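Local coordinates for putative acetylornithine deacetylase (Sulfolobus tokodaii, PDB 3VPB), which probably catalyses the ATP-dependent joining of glutamate, through its amino group, to the gamma-carboxyl of the C-terminal glutamate of the carrier protein LysW in arginine biosynthesis, at residues 100-105 and 165-170; 89-94 and 247-252. All blocks are in the same frame, centred on the assembly; numbering follows the deposited sequence.

From the N terminus the chain first forms the parallel sheet of the pre-ATP-grasp domain, then helix 87-96, whose residues 89-94 open interaction 2. Soon afterwards residues 100-105 lead into strand 104-107, outermost of its sheet within this chain, and open interaction 1, which closes when strand 164-168 returns at 165-170. Interaction 2 closes later, at 247-252 on strand 245-252, so the shorter loop lies wholly within the longer one. Interaction 1 is strand pairing in the four-stranded antiparallel sheet; interaction 2 packs the helix on the strand that is outermost, within this chain, of the five-stranded sheet. They meet where Gln-167 bonds Tyr-91 and Pro-100 bonds Val-248, and ADP touches both.

Interaction 1 of 2, residues 100-105 and 165-170; sequences PIPDSI and IVQEYI. With ADP (adenosine-5'-diphosphate), chain L.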
loop_
_atom_site.group_PDB
_atom_site.type_symbol
_atom_site.label_atom_id
_atom_site.label_comp_id
_atom_site.label_asym_id
_atom_site.label_seq_id
_atom_site.Cartn_x
_atom_site.Cartn_y
_atom_site.Cartn_z
ATOM N N PRO B 100 -25.779 -23.065 7.801
ATOM C CA PRO B 100 -25.455 -23.144 6.379
ATOM C C PRO B 100 -24.772 -21.853 5.944
ATOM O O PRO B 100 -25.183 -20.758 6.355
ATOM C CB PRO B 100 -26.839 -23.296 5.721
ATOM C CG PRO B 100 -27.736 -22.563 6.666
ATOM C CD PRO B 100 -27.235 -22.988 8.020
ATOM N N ILE B 101 -23.678 -22.008 5.202
ATOM C CA ILE B 101 -22.907 -20.884 4.682
ATOM C C ILE B 101 -22.697 -21.179 3.223
ATOM O O ILE B 101 -22.868 -22.321 2.779
ATOM C CB ILE B 101 -21.519 -20.739 5.428
ATOM C CG1 ILE B 101 -20.628 -21.966 5.137
ATOM C CG2 ILE B 101 -21.761 -20.443 6.931
ATOM C CD1 ILE B 101 -19.136 -21.839 5.560
ATOM N N PRO B 102 -22.325 -20.164 2.426
ATOM C CA PRO B 102 -22.099 -20.554 1.033
ATOM C C PRO B 102 -20.962 -21.562 0.908
ATOM O O PRO B 102 -20.003 -21.512 1.681
ATOM C CB PRO B 102 -21.684 -19.238 0.356
ATOM C CG PRO B 102 -22.221 -18.154 1.268
ATOM C CD PRO B 102 -22.089 -18.735 2.664
ATOM N N ASP B 103 -21.068 -22.487 -0.042
ATOM C CA ASP B 103 -19.980 -23.459 -0.253
ATOM C C ASP B 103 -18.701 -22.704 -0.572
ATOM O O ASP B 103 -18.673 -21.970 -1.551
ATOM C CB ASP B 103 -20.335 -24.386 -1.407
ATOM C CG ASP B 103 -21.378 -25.419 -1.030
ATOM O OD1 ASP B 103 -21.667 -25.587 0.174
ATOM O OD2 ASP B 103 -21.881 -26.092 -1.949
ATOM N N SER B 104 -17.656 -22.852 0.247
ATOM C CA SER B 104 -16.523 -21.911 0.148
ATOM C C SER B 104 -15.199 -22.635 0.175
ATOM O O SER B 104 -15.090 -23.681 0.787
ATOM C CB SER B 104 -16.518 -20.926 1.303
ATOM O OG SER B 104 -17.698 -20.175 1.363
ATOM N N ILE B 105 -14.207 -22.063 -0.504
ATOM C CA ILE B 105 -12.844 -22.581 -0.485
ATOM C C ILE B 105 -11.934 -21.383 -0.217
ATOM O O ILE B 105 -12.161 -20.299 -0.751
ATOM C CB ILE B 105 -12.446 -23.212 -1.832
ATOM C CG1 ILE B 105 -13.400 -24.337 -2.225
ATOM C CG2 ILE B 105 -11.007 -23.764 -1.778
ATOM C CD1 ILE B 105 -13.160 -24.852 -3.664
ATOM N N ILE B 165 -11.673 -15.694 -0.414
ATOM C CA ILE B 165 -12.814 -16.569 -0.120
ATOM C C ILE B 165 -13.520 -16.813 -1.451
ATOM O O ILE B 165 -14.134 -15.909 -1.997
ATOM C CB ILE B 165 -13.799 -15.953 0.874
ATOM C CG1 ILE B 165 -13.059 -15.495 2.147
ATOM C CG2 ILE B 165 -14.906 -16.974 1.215
ATOM C CD1 ILE B 165 -13.969 -14.708 3.143
ATOM N N VAL B 166 -13.404 -18.029 -1.961
ATOM C CA VAL B 166 -13.928 -18.376 -3.272
ATOM C C VAL B 166 -15.182 -19.198 -3.042
ATOM O O VAL B 166 -15.095 -20.295 -2.509
ATOM C CB VAL B 166 -12.900 -19.222 -4.034
ATOM C CG1 VAL B 166 -13.458 -19.674 -5.394
ATOM C CG2 VAL B 166 -11.552 -18.447 -4.182
ATOM N N GLN B 167 -16.340 -18.699 -3.468
ATOM C CA GLN B 167 -17.568 -19.395 -3.085
ATOM C C GLN B 167 -18.628 -19.427 -4.158
ATOM O O GLN B 167 -18.564 -18.709 -5.163
ATOM C CB GLN B 167 -18.143 -18.843 -1.766
ATOM C CG GLN B 167 -18.047 -17.361 -1.592
ATOM C CD GLN B 167 -18.813 -16.785 -0.392
ATOM O OE1 GLN B 167 -19.536 -15.830 -0.577
ATOM N NE2 GLN B 167 -18.629 -17.340 0.835
ATOM N N GLU B 168 -19.600 -20.286 -3.941
ATOM C CA GLU B 168 -20.719 -20.400 -4.875
ATOM C C GLU B 168 -21.470 -19.079 -4.940
ATOM O O GLU B 168 -21.574 -18.356 -3.949
ATOM C CB GLU B 168 -21.666 -21.531 -4.459
ATOM C CG GLU B 168 -22.264 -21.356 -3.100
ATOM C CD GLU B 168 -23.308 -22.422 -2.776
ATOM O OE1 GLU B 168 -24.090 -22.806 -3.692
ATOM O OE2 GLU B 168 -23.355 -22.862 -1.600
ATOM N N TYR B 169 -21.987 -18.776 -6.124
ATOM C CA TYR B 169 -22.776 -17.579 -6.323
ATOM C C TYR B 169 -24.239 -17.911 -6.037
ATOM O O TYR B 169 -24.794 -18.817 -6.652
ATOM C CB TYR B 169 -22.577 -17.103 -7.763
ATOM C CG TYR B 169 -23.365 -15.871 -8.105
ATOM C CD1 TYR B 169 -23.230 -14.698 -7.362
ATOM C CD2 TYR B 169 -24.250 -15.882 -9.175
ATOM C CE1 TYR B 169 -23.968 -13.557 -7.681
ATOM C CE2 TYR B 169 -24.982 -14.742 -9.518
ATOM C CZ TYR B 169 -24.832 -13.598 -8.771
ATOM O OH TYR B 169 -25.571 -12.493 -9.113
ATOM N N ILE B 170 -24.839 -17.211 -5.067
ATOM C CA ILE B 170 -26.193 -17.530 -4.636
ATOM C C ILE B 170 -27.031 -16.286 -4.815
ATOM O O ILE B 170 -26.942 -15.329 -4.023
ATOM C CB ILE B 170 -26.256 -18.007 -3.136
ATOM C CG1 ILE B 170 -25.210 -19.087 -2.858
ATOM C CG2 ILE B 170 -27.648 -18.547 -2.800
ATOM C CD1 ILE B 170 -25.129 -19.522 -1.377
HETATM P PB ADP L . -19.687 -6.936 2.701
HETATM O O1B ADP L . -19.169 -7.153 4.073
HETATM O O2B ADP L . -21.123 -6.450 2.599
HETATM O O3B ADP L . -18.778 -6.180 1.775
HETATM P PA ADP L . -20.860 -9.380 1.654
HETATM O O1A ADP L . -20.237 -10.773 1.673
HETATM O O2A ADP L . -22.099 -9.025 2.446
HETATM O O3A ADP L . -19.641 -8.400 2.026
HETATM O "O5'" ADP L . -21.131 -9.056 0.105
HETATM C "C5'" ADP L . -21.746 -7.853 -0.358
HETATM C "C4'" ADP L . -22.847 -8.188 -1.347
HETATM O "O4'" ADP L . -22.305 -9.023 -2.375
HETATM C "C3'" ADP L . -23.945 -9.019 -0.678
HETATM O "O3'" ADP L . -24.965 -8.175 -0.129
HETATM C "C2'" ADP L . -24.477 -9.848 -1.822
HETATM O "O2'" ADP L . -25.407 -9.085 -2.604
HETATM C "C1'" ADP L . -23.247 -10.064 -2.662
HETATM N N9 ADP L . -22.617 -11.359 -2.342
HETATM C C8 ADP L . -21.549 -11.588 -1.536
HETATM N N7 ADP L . -21.260 -12.897 -1.556
HETATM C C5 ADP L . -22.138 -13.504 -2.380
HETATM C C6 ADP L . -22.406 -14.877 -2.823
HETATM N N6 ADP L . -21.616 -15.883 -2.402
HETATM N N1 ADP L . -23.406 -15.082 -3.732
HETATM C C2 ADP L . -24.186 -14.091 -4.180
HETATM N N3 ADP L . -24.006 -12.808 -3.774
HETATM C C4 ADP L . -23.022 -12.490 -2.891
#
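Gln-167 and Glu-168 both carry CG between the backbone N and the carbonyl carbon (chi1 39° and 60°) and extend beyond it, which sends their polar ends to Ser-104 and Asp-103. The Gln-167 amide runs beside Pro-102, whose CB lies 3.6 Å from Gln-167 NE2. Gln-167 NE2 donates to Ser-104 OG at 3.0 Å, with OG tilted 19° from the amide plane. Ser-104 OG in turn donates to Pro-102 O, so a small hydroxyl serves as both acceptor and donor. Glu-168 OE2 takes the nearly straight bond from Asp-103 N (2.8 Å) on its anti side; Lys-244, in a salt bridge with OE2, probably eases the closeness of the two carboxylates. Antiparallel pairing continues at Ile-105 and Val-166, a hydrogen-bonded pair, while Ser-104 and Gln-167 form the adjacent non-hydrogen-bonded pair; beyond Ile-105 a strand of the second subunit continues the sheet. Strand 164-168 then runs into the adenine-binding segment of the ATP-grasp fold. ADP N6 donates to Gln-167 OE1 (2.8 Å) and to Glu-168 O, and Ile-170 N donates to ADP N1 (2.9 Å), reading the adenine edge. A leucine in place of Gln-167 would probably leave Ser-104 OG without its amide donor and ADP N6 with one acceptor fewer. The side chain of the same Ile-170 packs CD1 on Pro-102 CB at 3.9 Å.

Interaction 2 of 2, residues 89-94 and 247-252; sequences LTYSKL and VVNELN. With ZN (zinc ion), chain O; MG (magnesium ion), chain N; ADP (adenosine-5'-diphosphate), chain L.
Leu-94 CD1 meets Val-248 CG1 at 3.8 Å, the two side chains crossing at about a right angle, and also touches Leu-251 CD1; this is the close apolar part of the contact. One turn earlier on helix 87-96, Thr-90 CG2, set opposite the backbone N across the CA-CB bond, reaches that same Leu-251 CD1 at 3.8 Å. Branched aliphatic groups suit this buried seam, which helix 216-229 continues through Ala-225 on Leu-94 and Val-229 on Leu-251. The hydroxyl of Thr-90 serves differently: OG1 bonds Val-83 and Asp-86, and accepts a bond from a water that is itself held by Leu-251 N.

Toward the nucleotide, polar groups, metals and water replace this close apolar packing. Tyr-91 lies alongside Asn-249, ring and amide planes 34° apart. Tyr-91 OH donates a weak bond to Asn-249 O at 2.7 Å, and Gln-167 donates to the same hydroxyl; Val-248 O sits at the ring edge, in plane, and has no hydrogen-bond partner. With CG anti to the backbone N (chi1 -171°), Asn-249 extends its amide past the hydroxyl: OD1 accepts from Lys-127, and Asn-249 ND2 gives a weak bond to ADP O1A (3.1 Å).

Here the strand has a classic beta bulge, two residues, Asn-249 and Glu-250, standing against the single Asp-237 of strand 233-241. Glu-250 OE1 bridges the magnesium and zinc ions at 2.1 Å each, while its OE2 binds zinc. Asn-252 OD1 adds a zinc bond of 2.4 Å, and Asp-237 also holds the magnesium. Waters and ADP phosphate oxygens bind both metals; zinc here occupies the place of the second magnesium in the two-metal site that ATP-grasp ligases use to hold the nucleotide phosphates.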
loop_
_atom_site.group_PDB
_atom_site.type_symbol
_atom_site.label_atom_id
_atom_site.label_comp_id
_atom_site.label_asym_id
_atom_site.label_seq_id
_atom_site.Cartn_x
_atom_site.Cartn_y
_atom_site.Cartn_z
ATOM N N LEU B 89 -13.071 -16.181 9.801
ATOM C CA LEU B 89 -13.288 -16.573 11.208
ATOM C C LEU B 89 -14.776 -16.813 11.495
ATOM O O LEU B 89 -15.137 -17.740 12.243
ATOM C CB LEU B 89 -12.708 -15.508 12.153
ATOM C CG LEU B 89 -11.210 -15.227 11.969
ATOM C CD1 LEU B 89 -10.812 -14.343 13.098
ATOM C CD2 LEU B 89 -10.372 -16.521 11.938
ATOM N N THR B 90 -15.623 -15.970 10.910
ATOM C CA THR B 90 -17.081 -16.119 11.026
ATOM C C THR B 90 -17.523 -17.444 10.400
ATOM O O THR B 90 -18.239 -18.229 11.028
ATOM C CB THR B 90 -17.823 -14.949 10.354
ATOM O OG1 THR B 90 -17.579 -13.752 11.092
ATOM C CG2 THR B 90 -19.323 -15.194 10.305
ATOM N N TYR B 91 -17.107 -17.690 9.160
ATOM C CA TYR B 91 -17.505 -18.947 8.474
ATOM C C TYR B 91 -16.998 -20.151 9.260
ATOM O O TYR B 91 -17.707 -21.156 9.384
ATOM C CB TYR B 91 -16.966 -19.003 7.036
ATOM C CG TYR B 91 -17.664 -18.096 6.044
ATOM C CD1 TYR B 91 -16.923 -17.445 5.055
ATOM C CD2 TYR B 91 -19.046 -17.901 6.068
ATOM C CE1 TYR B 91 -17.532 -16.614 4.120
ATOM C CE2 TYR B 91 -19.679 -17.065 5.152
ATOM C CZ TYR B 91 -18.918 -16.433 4.174
ATOM O OH TYR B 91 -19.531 -15.637 3.263
ATOM N N SER B 92 -15.782 -20.069 9.820
ATOM C CA SER B 92 -15.284 -21.194 10.639
ATOM C C SER B 92 -16.241 -21.595 11.778
ATOM O O SER B 92 -16.581 -22.794 11.926
ATOM C CB SER B 92 -13.894 -20.891 11.236
ATOM O OG SER B 92 -13.348 -22.058 11.824
ATOM N N LYS B 93 -16.652 -20.609 12.577
ATOM C CA LYS B 93 -17.527 -20.836 13.741
ATOM C C LYS B 93 -18.894 -21.324 13.268
ATOM O O LYS B 93 -19.438 -22.297 13.804
ATOM C CB LYS B 93 -17.708 -19.568 14.574
ATOM C CG LYS B 93 -16.507 -19.129 15.405
ATOM C CD LYS B 93 -15.993 -20.214 16.348
ATOM C CE LYS B 93 -14.835 -19.691 17.231
ATOM N NZ LYS B 93 -13.553 -19.536 16.485
ATOM N N LEU B 94 -19.438 -20.663 12.246
ATOM C CA LEU B 94 -20.772 -21.033 11.743
ATOM C C LEU B 94 -20.774 -22.454 11.164
ATOM O O LEU B 94 -21.639 -23.279 11.495
ATOM C CB LEU B 94 -21.245 -20.018 10.685
ATOM C CG LEU B 94 -21.490 -18.592 11.195
ATOM C CD1 LEU B 94 -21.916 -17.676 10.049
ATOM C CD2 LEU B 94 -22.497 -18.547 12.327
ATOM N N VAL B 247 -29.084 -19.105 3.737
ATOM C CA VAL B 247 -27.653 -19.345 3.877
ATOM C C VAL B 247 -27.084 -18.082 4.512
ATOM O O VAL B 247 -27.324 -16.980 4.010
ATOM C CB VAL B 247 -27.027 -19.611 2.467
ATOM C CG1 VAL B 247 -25.565 -19.872 2.574
ATOM C CG2 VAL B 247 -27.663 -20.823 1.795
ATOM N N VAL B 248 -26.327 -18.226 5.598
ATOM C CA VAL B 248 -25.729 -17.049 6.244
ATOM C C VAL B 248 -24.455 -16.656 5.509
ATOM O O VAL B 248 -23.534 -17.477 5.339
ATOM C CB VAL B 248 -25.446 -17.285 7.750
ATOM C CG1 VAL B 248 -24.856 -16.015 8.384
ATOM C CG2 VAL B 248 -26.734 -17.677 8.455
ATOM N N ASN B 249 -24.422 -15.410 5.049
ATOM C CA ASN B 249 -23.294 -14.883 4.319
ATOM C C ASN B 249 -22.272 -14.158 5.197
ATOM O O ASN B 249 -21.065 -14.286 4.978
ATOM C CB ASN B 249 -23.821 -13.952 3.236
ATOM C CG ASN B 249 -22.757 -13.502 2.275
ATOM O OD1 ASN B 249 -21.817 -14.234 1.971
ATOM N ND2 ASN B 249 -22.913 -12.285 1.769
ATOM N N GLU B 250 -22.733 -13.345 6.142
ATOM C CA GLU B 250 -21.804 -12.680 7.071
ATOM C C GLU B 250 -22.543 -12.104 8.261
ATOM O O GLU B 250 -23.770 -12.046 8.263
ATOM C CB GLU B 250 -21.008 -11.572 6.393
ATOM C CG GLU B 250 -21.858 -10.382 5.941
ATOM C CD GLU B 250 -21.047 -9.104 5.854
ATOM O OE1 GLU B 250 -21.565 -8.105 5.277
ATOM O OE2 GLU B 250 -19.910 -9.089 6.402
ATOM N N LEU B 251 -21.777 -11.677 9.255
ATOM C CA LEU B 251 -22.296 -10.884 10.359
ATOM C C LEU B 251 -21.479 -9.629 10.464
ATOM O O LEU B 251 -20.349 -9.608 10.003
ATOM C CB LEU B 251 -22.231 -11.664 11.685
ATOM C CG LEU B 251 -23.316 -12.744 11.841
ATOM C CD1 LEU B 251 -22.835 -14.084 11.295
ATOM C CD2 LEU B 251 -23.775 -12.880 13.272
ATOM N N ASN B 252 -22.035 -8.568 11.033
ATOM C CA ASN B 252 -21.289 -7.320 11.145
ATOM C C ASN B 252 -21.338 -6.777 12.556
ATOM O O ASN B 252 -22.409 -6.760 13.178
ATOM C CB ASN B 252 -21.823 -6.291 10.154
ATOM C CG ASN B 252 -21.776 -6.794 8.696
ATOM O OD1 ASN B 252 -20.746 -6.695 8.033
ATOM N ND2 ASN B 252 -22.898 -7.324 8.204
HETATM ZN ZN ZN O . -19.993 -6.767 5.805
HETATM MG MG MG N . -22.657 -7.526 3.597
HETATM P PB ADP L . -19.687 -6.936 2.701
HETATM O O1B ADP L . -19.169 -7.153 4.073
HETATM O O2B ADP L . -21.123 -6.450 2.599
HETATM O O3B ADP L . -18.778 -6.180 1.775
HETATM P PA ADP L . -20.860 -9.380 1.654
HETATM O O1A ADP L . -20.237 -10.773 1.673
HETATM O O2A ADP L . -22.099 -9.025 2.446
HETATM O O3A ADP L . -19.641 -8.400 2.026
HETATM O "O5'" ADP L . -21.131 -9.056 0.105
HETATM C "C5'" ADP L . -21.746 -7.853 -0.358
HETATM C "C4'" ADP L . -22.847 -8.188 -1.347
HETATM O "O4'" ADP L . -22.305 -9.023 -2.375
HETATM C "C3'" ADP L . -23.945 -9.019 -0.678
HETATM O "O3'" ADP L . -24.965 -8.175 -0.129
HETATM C "C2'" ADP L . -24.477 -9.848 -1.822
HETATM O "O2'" ADP L . -25.407 -9.085 -2.604
HETATM C "C1'" ADP L . -23.247 -10.064 -2.662
HETATM N N9 ADP L . -22.617 -11.359 -2.342
HETATM C C8 ADP L . -21.549 -11.588 -1.536
HETATM N N7 ADP L . -21.260 -12.897 -1.556
HETATM C C5 ADP L . -22.138 -13.504 -2.380
HETATM C C6 ADP L . -22.406 -14.877 -2.823
HETATM N N6 ADP L . -21.616 -15.883 -2.402
HETATM N N1 ADP L . -23.406 -15.082 -3.732
HETATM C C2 ADP L . -24.186 -14.091 -4.180
HETATM N N3 ADP L . -24.006 -12.808 -3.774
HETATM C C4 ADP L . -23.022 -12.490 -2.891
HETATM O O HOH W 1 -18.791 -12.069 8.960
HETATM O O HOH W 2 -24.044 -6.849 2.130
HETATM O O HOH W 3 -18.204 -6.188 6.739
#